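Local coordinates for protein spherulin-4 (Aspergillus clavatus, PDB 5C5G) that acts as a glycoside hydrolase, with a barrel that binds N-acetyl-D-galactosamine, and probably cleaves the fungal exopolysaccharide galactosaminogalactan, at residues A[94-99]-A[108-113]. Numbering follows the deposited sequence.
Sequences ETYAAW and LAVRGI
Two aromatic rings of the helix, Trp99 and Tyr96, meet the segment 108-113, and they are turned against each other as well. Tyr96 CD1 lies over one face of the Trp99 indole, 3.4 Å above the plane and nearer the ring's margin than its centre, while Trp99 CZ3 in turn lies at the edge of the Tyr96 ring, in its plane. At the indole's own edge, near the plane, comes the backbone N of Ala109. Val110 serves both aromatic residues with a different branch for each: CG1 approaches Trp99 CZ3 obliquely at 4.2 Å, and CG2 packs 3.9 Å from Tyr96 CB. That division follows from a chi1 of -62°, which sets CG1 anti to the carbonyl carbon and CG2 between the backbone N and that carbon. Farther along, where the strand begins, CD1 of Ile113 reaches the phenol, 3.8 Å from Tyr96 CD2, again at a slant.

Such packing illustrates how a beta-alpha-beta crossover closes in a TIM barrel: helix 86-103 follows strand 71-78, and its inner side lies against the chain entering the next parallel strand, 112-116. Val110 also packs on Leu73 of strand 71-78, and Ile42 of strand 38-42 touches Tyr96, Trp99 and Val110 alike. The Tyr96 hydroxyl is hydrogen-bonded to the backbone O of Tyr76, a residue of the N-acetyl-D-galactosamine site, so the contact adjoins that site.

At the other end, Trp99 CB sits 3.4 Å from Leu108 O, and the Leu108 side chain, with CG 4.3 Å from Trp99 CB, continues onto Ile62 and Pro63 of helix 56-66. Between the backbones, a water lies 2.8 Å from Tyr96 O, to which it can donate, and accepts from Val110 N at 2.9 Å.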
ATOM      1  N   GLU A  94       0.880 -16.773   6.602  1.00  9.44           N
ATOM      2  CA  GLU A  94       1.471 -18.029   6.156  1.00 10.33           C
ATOM      3  C   GLU A  94       0.852 -18.527   4.858  1.00  9.71           C
ATOM      4  O   GLU A  94       1.507 -19.192   4.066  1.00 10.93           O
ATOM      5  CB  GLU A  94       1.368 -19.079   7.257  1.00 13.39           C
ATOM      6  CG  GLU A  94       2.304 -18.727   8.412  1.00 16.00           C
ATOM      7  CD  GLU A  94       2.273 -19.710   9.547  1.00 28.98           C
ATOM      8  OE1 GLU A  94       1.370 -20.571   9.568  1.00 27.84           O
ATOM      9  OE2 GLU A  94       3.169 -19.613  10.420  1.00 28.66           O
ATOM     10  N   THR A  95      -0.412 -18.224   4.641  1.00  9.49           N
ATOM     11  CA  THR A  95      -1.089 -18.615   3.407  1.00  9.09           C
ATOM     12  C   THR A  95      -0.437 -17.895   2.232  1.00  9.50           C
ATOM     13  O   THR A  95      -0.039 -18.520   1.253  1.00  9.74           O
ATOM     14  CB  THR A  95      -2.602 -18.315   3.495  1.00 10.67           C
ATOM     15  OG1 THR A  95      -3.182 -19.079   4.568  1.00 11.44           O
ATOM     16  CG2 THR A  95      -3.306 -18.692   2.216  1.00 10.80           C
ATOM     17  N   TYR A  96      -0.300 -16.576   2.317  1.00  9.24           N
ATOM     18  CA  TYR A  96       0.412 -15.852   1.260  1.00  9.07           C
ATOM     19  C   TYR A  96       1.826 -16.388   1.082  1.00  9.46           C
ATOM     20  O   TYR A  96       2.303 -16.560  -0.051  1.00 10.18           O
ATOM     21  CB  TYR A  96       0.516 -14.367   1.582  1.00  8.72           C
ATOM     22  CG  TYR A  96      -0.738 -13.532   1.418  1.00  8.24           C
ATOM     23  CD1 TYR A  96      -1.330 -13.327   0.180  1.00  8.93           C
ATOM     24  CD2 TYR A  96      -1.321 -12.931   2.524  1.00  8.72           C
ATOM     25  CE1 TYR A  96      -2.453 -12.547   0.043  1.00  8.92           C
ATOM     26  CE2 TYR A  96      -2.438 -12.153   2.407  1.00  9.23           C
ATOM     27  CZ  TYR A  96      -3.010 -11.950   1.157  1.00  8.18           C
ATOM     28  OH  TYR A  96      -4.130 -11.185   0.979  1.00  9.48           O
ATOM     29  N   ALA A  97       2.524 -16.622   2.187  1.00  9.29           N
ATOM     30  CA  ALA A  97       3.906 -17.047   2.097  1.00  9.28           C
ATOM     31  C   ALA A  97       4.055 -18.372   1.362  1.00  9.75           C
ATOM     32  O   ALA A  97       5.053 -18.590   0.694  1.00 11.14           O
ATOM     33  CB  ALA A  97       4.507 -17.168   3.474  1.00 11.07           C
ATOM     34  N   ALA A  98       3.066 -19.255   1.513  1.00 10.12           N
ATOM     35  CA  ALA A  98       3.133 -20.579   0.915  1.00 10.39           C
ATOM     36  C   ALA A  98       2.676 -20.592  -0.526  1.00 10.40           C
ATOM     37  O   ALA A  98       2.808 -21.617  -1.183  1.00 11.57           O
ATOM     38  CB  ALA A  98       2.330 -21.582   1.735  1.00 11.69           C
ATOM     39  N   TRP A  99       2.158 -19.476  -1.036  1.00 10.58           N
ATOM     40  CA  TRP A  99       1.690 -19.428  -2.418  1.00 10.34           C
ATOM     41  C   TRP A  99       2.663 -20.013  -3.462  1.00 10.27           C
ATOM     42  O   TRP A  99       2.246 -20.811  -4.294  1.00 11.43           O
ATOM     43  CB  TRP A  99       1.300 -17.998  -2.807  1.00  9.94           C
ATOM     44  CG  TRP A  99      -0.088 -17.580  -2.420  1.00  9.44           C
ATOM     45  CD1 TRP A  99      -1.022 -18.307  -1.757  1.00 10.14           C
ATOM     46  CD2 TRP A  99      -0.698 -16.320  -2.719  1.00  9.63           C
ATOM     47  NE1 TRP A  99      -2.191 -17.584  -1.624  1.00 10.43           N
ATOM     48  CE2 TRP A  99      -2.011 -16.356  -2.211  1.00  9.83           C
ATOM     49  CE3 TRP A  99      -0.257 -15.164  -3.375  1.00 10.72           C
ATOM     50  CZ2 TRP A  99      -2.899 -15.283  -2.354  1.00 10.73           C
ATOM     51  CZ3 TRP A  99      -1.134 -14.106  -3.515  1.00 10.65           C
ATOM     52  CH2 TRP A  99      -2.441 -14.177  -3.011  1.00 10.16           C
ATOM     53  N   LEU A 108       4.095 -16.642  -8.334  1.00 13.35           N
ATOM     54  CA  LEU A 108       2.850 -16.490  -7.599  1.00 12.17           C
ATOM     55  C   LEU A 108       3.248 -16.291  -6.154  1.00 10.72           C
ATOM     56  O   LEU A 108       3.314 -17.244  -5.379  1.00 11.95           O
ATOM     57  CB  LEU A 108       1.928 -17.703  -7.765  1.00 13.32           C
ATOM     58  CG  LEU A 108       0.591 -17.471  -7.049  1.00 14.38           C
ATOM     59  CD1 LEU A 108      -0.229 -16.381  -7.719  1.00 17.78           C
ATOM     60  CD2 LEU A 108      -0.238 -18.724  -6.926  1.00 18.49           C
ATOM     61  N   ALA A 109       3.526 -15.043  -5.802  1.00 11.63           N
ATOM     62  CA  ALA A 109       4.144 -14.735  -4.527  1.00 11.00           C
ATOM     63  C   ALA A 109       4.002 -13.265  -4.228  1.00 10.50           C
ATOM     64  O   ALA A 109       3.878 -12.440  -5.144  1.00 12.50           O
ATOM     65  CB  ALA A 109       5.619 -15.099  -4.548  1.00 13.13           C
ATOM     66  N   VAL A 110       4.114 -12.939  -2.947  1.00  9.87           N
ATOM     67  CA  VAL A 110       4.218 -11.554  -2.499  1.00  9.05           C
ATOM     68  C   VAL A 110       5.535 -11.379  -1.756  1.00 10.88           C
ATOM     69  O   VAL A 110       6.183 -12.362  -1.379  1.00 12.08           O
ATOM     70  CB  VAL A 110       3.002 -11.138  -1.647  1.00 10.03           C
ATOM     71  CG1 VAL A 110       1.709 -11.230  -2.473  1.00 10.62           C
ATOM     72  CG2 VAL A 110       2.895 -11.975  -0.400  1.00 10.54           C
ATOM     73  N   ARG A 111       5.919 -10.122  -1.566  1.00  9.53           N
ATOM     74  CA  ARG A 111       7.186  -9.757  -0.957  1.00 10.26           C
ATOM     75  C   ARG A 111       7.010  -9.080   0.402  1.00  9.91           C
ATOM     76  O   ARG A 111       7.938  -8.445   0.907  1.00 10.34           O
ATOM     77  CB  ARG A 111       7.970  -8.854  -1.916  1.00 14.48           C
ATOM     78  CG  ARG A 111       8.356  -9.582  -3.201  1.00 20.44           C
ATOM     79  CD  ARG A 111       8.830  -8.663  -4.307  1.00 29.37           C
ATOM     80  NE  ARG A 111      10.231  -8.311  -4.143  1.00 34.98           N
ATOM     81  CZ  ARG A 111      11.164  -8.394  -5.092  1.00 30.29           C
ATOM     82  NH1 ARG A 111      12.405  -8.038  -4.804  1.00 35.38           N
ATOM     83  NH2 ARG A 111      10.875  -8.809  -6.324  1.00 32.69           N
ATOM     84  N   GLY A 112       5.844  -9.274   0.997  1.00  8.88           N
ATOM     85  CA  GLY A 112       5.549  -8.698   2.281  1.00  9.53           C
ATOM     86  C   GLY A 112       4.061  -8.681   2.515  1.00  8.33           C
ATOM     87  O   GLY A 112       3.284  -9.250   1.749  1.00  8.63           O
ATOM     88  N   ILE A 113       3.676  -8.022   3.601  1.00  8.07           N
ATOM     89  CA  ILE A 113       2.313  -8.004   4.087  1.00  7.92           C
ATOM     90  C   ILE A 113       1.891  -6.580   4.404  1.00  7.87           C
ATOM     91  O   ILE A 113       2.653  -5.788   4.984  1.00  8.48           O
ATOM     92  CB  ILE A 113       2.171  -8.872   5.359  1.00  8.07           C
ATOM     93  CG1 ILE A 113       2.531 -10.343   5.058  1.00  8.46           C
ATOM     94  CG2 ILE A 113       0.786  -8.768   5.956  1.00  9.27           C
ATOM     95  CD1 ILE A 113       1.617 -11.075   4.091  1.00  9.74           C
TER
HETATM   96  O   HOH W   1       4.435 -15.301  -1.334  1.00 10.62           O